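Local structure of abietadiene synthase, chloroplastic (Abies grandis, 3S9V) at residues Y299-S302 / H303-E306; G310-R313 / E314-V317. The protein is a chloroplastic member of the terpene synthase family, a mainly helical protein that joins an N-terminal terpene synthase domain to a metal-binding domain. One frame throughout, in Å; residues are numbered along the deposited sequence.

Contact 1 (Y299-S302 / H303-E306); sequences YVYS and HWDE
Trp304 N donates to Tyr301 O at 2.9 Å in a nearly straight bond (161° at the hydrogen). It closes a type I beta turn from Tyr301 to Trp304, by which the chain leaves helix 290-301 for the loop leading to helix 320-332. A second grip comes from Ser302, whose OG folds back onto the helix backbone and gives its proton to Tyr299 O at 2.7 Å, only slightly tilted from the carbonyl plane. The torsion that allows this (chi1 74°) sets OG between Ser302's own N and C, and it also places the hydroxyl over one face of the His303 ring, with Ser302 OG 3.5 Å from His303 CD2. A water lies 3.1 Å from Trp304 O, to which it can donate, and is at best weakly bonded to Ser302 O; its two protons cannot serve every acceptor around it.

The CD2-NE2 side of the imidazole faces the Tyr299 ring. His303 CD2 sits 3.7 Å from Tyr299 CE2, over one face of the phenol ring and displaced toward the rim, while NE2 comes similarly close to CZ. The two rings meet obliquely, with planes 59° apart. Both polar ends look beyond the turn: Tyr299 OH bonds to Asp269 at the start of helix 269-282, and His303 ND1 probably bonds to Glu314. Arg273 from the same helix as Asp269 makes a cation-pi contact with the Tyr299 ring.

On the other flank the packing is apolar. The Tyr301 and Trp304 side chains cross at about a right angle, and the indole runs on from the turn to pack against Ile309, Val337 and Val341. Where the two aromatic residues do meet, ring atom CD1 of Tyr301 approaches CB of Trp304 at 4.1 Å.

Contact 2 (G310-R313 / E314-V317); sequences GWAR and ENPV
Asn315 reaches back across a tight chain reversal to the residues before it, in the irregular loop between helices 290-301 and 320-332. Asn315 CB rests 3.2 Å from Ala312 O and 3.8 Å from Gly310 CA, so the side chain begins against bare backbone. With CG roughly opposite the backbone N (chi1 -152°), the amide is carried over the indole of Trp311, its plane inclined 62° to the ring.

Asn315 OD1 lies 3.7 Å from Ala312 CB and also comes near Trp311 NE1, but that N-H bonds to Ser230. Asn315 ND2 goes further, over the six-membered ring and so toward one end of the indole, 3.5 Å from Trp311 CZ2. From there Asn315 ND2 donates to Val317 O at 2.7 Å. This bond is nearly straight (167°), and Val317 O lies in the amide plane of Asn315, which fixes the rotation of the amide and ties the two ends of Asn315-Val317.

At the bend itself, Arg313 and Glu314 cross at about a right angle, touching through their aliphatic parts, Arg313 CD 3.4 Å from Glu314 CG. Their charged ends diverge: the guanidinium forms a salt bridge with Asp225, and the carboxylate meets His303.

Helix 269-282 borders the loop, with Trp311 packing on Phe271 and Ala312 on Asp269, while Pro267 just ahead of that helix touches both Ala312 and Arg313.

Running from the N terminus, the chain first makes contact 1, a turn off the end region of helix 290-301, and then contact 2, a reversal farther along the same loop, before helix 320-332 begins. The two lie in series, neither nesting nor crossing, with centres about 10 Å apart. They meet through His303 ND1, probably hydrogen-bonded to Glu314 OE1 at 3.1 Å and packed against Arg313 CB, so the later bend comes back beside the earlier one. Asp269, already bonded to Tyr299, also takes Arg313 N through OD2. Both contacts thereby tie the loop to helix 269-282 within the N-terminal terpene synthase family region.

Contact 1 (Y299-S302 / H303-E306)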
loop_
_atom_site.group_PDB
_atom_site.type_symbol
_atom_site.label_atom_id
_atom_site.label_comp_id
_atom_site.label_asym_id
_atom_site.label_seq_id
_atom_site.Cartn_x
_atom_site.Cartn_y
_atom_site.Cartn_z
ATOM N N TYR A 299 -7.855 -5.665 16.670
ATOM C CA TYR A 299 -6.782 -6.027 17.577
ATOM C C TYR A 299 -5.695 -4.961 17.554
ATOM O O TYR A 299 -5.296 -4.452 18.602
ATOM C CB TYR A 299 -6.188 -7.375 17.172
ATOM C CG TYR A 299 -5.035 -7.826 18.046
ATOM C CD1 TYR A 299 -5.254 -8.617 19.175
ATOM C CD2 TYR A 299 -3.720 -7.452 17.744
ATOM C CE1 TYR A 299 -4.185 -9.031 19.982
ATOM C CE2 TYR A 299 -2.651 -7.854 18.541
ATOM C CZ TYR A 299 -2.889 -8.644 19.656
ATOM O OH TYR A 299 -1.825 -9.061 20.427
ATOM N N VAL A 300 -5.221 -4.621 16.357
ATOM C CA VAL A 300 -4.177 -3.612 16.237
ATOM C C VAL A 300 -4.609 -2.271 16.811
ATOM O O VAL A 300 -3.833 -1.607 17.500
ATOM C CB VAL A 300 -3.754 -3.410 14.772
ATOM C CG1 VAL A 300 -2.722 -2.274 14.671
ATOM C CG2 VAL A 300 -3.166 -4.714 14.228
ATOM N N TYR A 301 -5.845 -1.872 16.531
ATOM C CA TYR A 301 -6.351 -0.601 17.028
ATOM C C TYR A 301 -6.444 -0.579 18.559
ATOM O O TYR A 301 -6.188 0.456 19.171
ATOM C CB TYR A 301 -7.725 -0.286 16.419
ATOM C CG TYR A 301 -8.290 1.061 16.856
ATOM C CD1 TYR A 301 -7.668 2.252 16.483
ATOM C CD2 TYR A 301 -9.425 1.136 17.674
ATOM C CE1 TYR A 301 -8.156 3.491 16.914
ATOM C CE2 TYR A 301 -9.922 2.371 18.111
ATOM C CZ TYR A 301 -9.280 3.542 17.727
ATOM O OH TYR A 301 -9.752 4.757 18.160
ATOM N N SER A 302 -6.811 -1.708 19.169
ATOM C CA SER A 302 -6.914 -1.782 20.626
ATOM C C SER A 302 -5.536 -1.613 21.239
ATOM O O SER A 302 -5.403 -1.498 22.454
ATOM C CB SER A 302 -7.493 -3.125 21.078
ATOM O OG SER A 302 -6.547 -4.172 20.937
ATOM N N HIS A 303 -4.507 -1.621 20.398
ATOM C CA HIS A 303 -3.140 -1.444 20.877
ATOM C C HIS A 303 -2.534 -0.175 20.299
ATOM O O HIS A 303 -1.340 0.066 20.443
ATOM C CB HIS A 303 -2.274 -2.646 20.500
ATOM C CG HIS A 303 -2.583 -3.875 21.291
ATOM N ND1 HIS A 303 -2.336 -3.967 22.643
ATOM C CD2 HIS A 303 -3.157 -5.047 20.932
ATOM C CE1 HIS A 303 -2.747 -5.143 23.084
ATOM N NE2 HIS A 303 -3.251 -5.817 22.065
ATOM N N TRP A 304 -3.366 0.630 19.640
ATOM C CA TRP A 304 -2.901 1.878 19.048
ATOM C C TRP A 304 -2.452 2.859 20.128
ATOM O O TRP A 304 -3.067 2.970 21.184
ATOM C CB TRP A 304 -4.006 2.520 18.199
ATOM C CG TRP A 304 -3.509 3.646 17.313
ATOM C CD1 TRP A 304 -3.764 4.976 17.459
ATOM C CD2 TRP A 304 -2.661 3.523 16.159
ATOM N NE1 TRP A 304 -3.129 5.691 16.467
ATOM C CE2 TRP A 304 -2.447 4.823 15.658
ATOM C CE3 TRP A 304 -2.061 2.436 15.500
ATOM C CZ2 TRP A 304 -1.655 5.072 14.524
ATOM C CZ3 TRP A 304 -1.272 2.682 14.373
ATOM C CH2 TRP A 304 -1.078 3.994 13.899
ATOM N N ASP A 305 -1.371 3.569 19.845
ATOM C CA ASP A 305 -0.816 4.540 20.771
ATOM C C ASP A 305 -0.626 5.817 19.970
ATOM O O ASP A 305 -0.173 5.768 18.826
ATOM C CB ASP A 305 0.532 4.043 21.300
ATOM C CG ASP A 305 1.062 4.887 22.443
ATOM O OD1 ASP A 305 1.239 6.109 22.258
ATOM O OD2 ASP A 305 1.305 4.322 23.530
ATOM N N GLU A 306 -0.977 6.953 20.566
ATOM C CA GLU A 306 -0.862 8.244 19.900
ATOM C C GLU A 306 0.565 8.681 19.576
ATOM O O GLU A 306 0.764 9.646 18.835
ATOM C CB GLU A 306 -1.553 9.315 20.738
ATOM C CG GLU A 306 -3.057 9.116 20.826
ATOM C CD GLU A 306 -3.736 10.177 21.664
ATOM O OE1 GLU A 306 -3.480 10.231 22.888
ATOM O OE2 GLU A 306 -4.526 10.960 21.092
HETATM O O HOH W 1 -5.710 1.826 22.238
#

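Contact 2 (G310-R313 / E314-V317)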
loop_
_atom_site.group_PDB
_atom_site.type_symbol
_atom_site.label_atom_id
_atom_site.label_comp_id
_atom_site.label_asym_id
_atom_site.label_seq_id
_atom_site.Cartn_x
_atom_site.Cartn_y
_atom_site.Cartn_z
ATOM N N GLY A 310 4.984 0.021 17.643
ATOM C CA GLY A 310 6.158 -0.731 17.256
ATOM C C GLY A 310 5.645 -1.969 16.558
ATOM O O GLY A 310 4.532 -1.967 16.044
ATOM N N TRP A 311 6.434 -3.033 16.565
ATOM C CA TRP A 311 6.044 -4.267 15.917
ATOM C C TRP A 311 5.276 -5.172 16.868
ATOM O O TRP A 311 4.566 -6.082 16.436
ATOM C CB TRP A 311 7.292 -4.978 15.386
ATOM C CG TRP A 311 8.401 -5.060 16.384
ATOM C CD1 TRP A 311 8.632 -6.064 17.276
ATOM C CD2 TRP A 311 9.431 -4.087 16.599
ATOM N NE1 TRP A 311 9.746 -5.783 18.031
ATOM C CE2 TRP A 311 10.255 -4.574 17.637
ATOM C CE3 TRP A 311 9.737 -2.849 16.014
ATOM C CZ2 TRP A 311 11.374 -3.865 18.107
ATOM C CZ3 TRP A 311 10.850 -2.142 16.479
ATOM C CH2 TRP A 311 11.654 -2.654 17.516
ATOM N N ALA A 312 5.420 -4.908 18.165
ATOM C CA ALA A 312 4.751 -5.693 19.196
ATOM C C ALA A 312 3.920 -4.801 20.093
ATOM O O ALA A 312 4.264 -3.638 20.309
ATOM C CB ALA A 312 5.774 -6.435 20.040
ATOM N N ARG A 313 2.828 -5.359 20.612
ATOM C CA ARG A 313 1.938 -4.642 21.517
ATOM C C ARG A 313 2.785 -4.012 22.618
ATOM O O ARG A 313 3.706 -4.636 23.131
ATOM C CB ARG A 313 0.919 -5.617 22.122
ATOM C CG ARG A 313 1.548 -6.884 22.718
ATOM C CD ARG A 313 1.870 -6.729 24.205
ATOM N NE ARG A 313 2.634 -7.857 24.746
ATOM C CZ ARG A 313 3.951 -8.009 24.614
ATOM N NH1 ARG A 313 4.674 -7.107 23.961
ATOM N NH2 ARG A 313 4.552 -9.068 25.136
ATOM N N GLU A 314 2.475 -2.770 22.966
ATOM C CA GLU A 314 3.197 -2.051 24.012
ATOM C C GLU A 314 4.709 -2.162 23.840
ATOM O O GLU A 314 5.422 -2.473 24.788
ATOM C CB GLU A 314 2.807 -2.573 25.404
ATOM C CG GLU A 314 1.601 -3.526 25.452
ATOM C CD GLU A 314 0.275 -2.871 25.088
ATOM O OE1 GLU A 314 0.098 -2.451 23.925
ATOM O OE2 GLU A 314 -0.598 -2.784 25.978
ATOM N N ASN A 315 5.195 -1.916 22.628
ATOM C CA ASN A 315 6.628 -1.982 22.356
ATOM C C ASN A 315 7.335 -0.828 23.080
ATOM O O ASN A 315 6.782 0.259 23.224
ATOM C CB ASN A 315 6.881 -1.884 20.848
ATOM C CG ASN A 315 8.162 -2.582 20.425
ATOM O OD1 ASN A 315 8.302 -3.790 20.605
ATOM N ND2 ASN A 315 9.102 -1.824 19.858
ATOM N N PRO A 316 8.565 -1.057 23.554
ATOM C CA PRO A 316 9.324 -0.013 24.260
ATOM C C PRO A 316 9.493 1.244 23.402
ATOM O O PRO A 316 9.476 2.361 23.909
ATOM C CB PRO A 316 10.666 -0.681 24.531
ATOM C CG PRO A 316 10.332 -2.136 24.565
ATOM C CD PRO A 316 9.344 -2.299 23.449
ATOM N N VAL A 317 9.670 1.050 22.098
ATOM C CA VAL A 317 9.843 2.162 21.174
ATOM C C VAL A 317 9.056 1.918 19.890
ATOM O O VAL A 317 9.030 0.804 19.364
ATOM C CB VAL A 317 11.339 2.377 20.795
ATOM C CG1 VAL A 317 12.184 2.469 22.048
ATOM C CG2 VAL A 317 11.836 1.250 19.902
#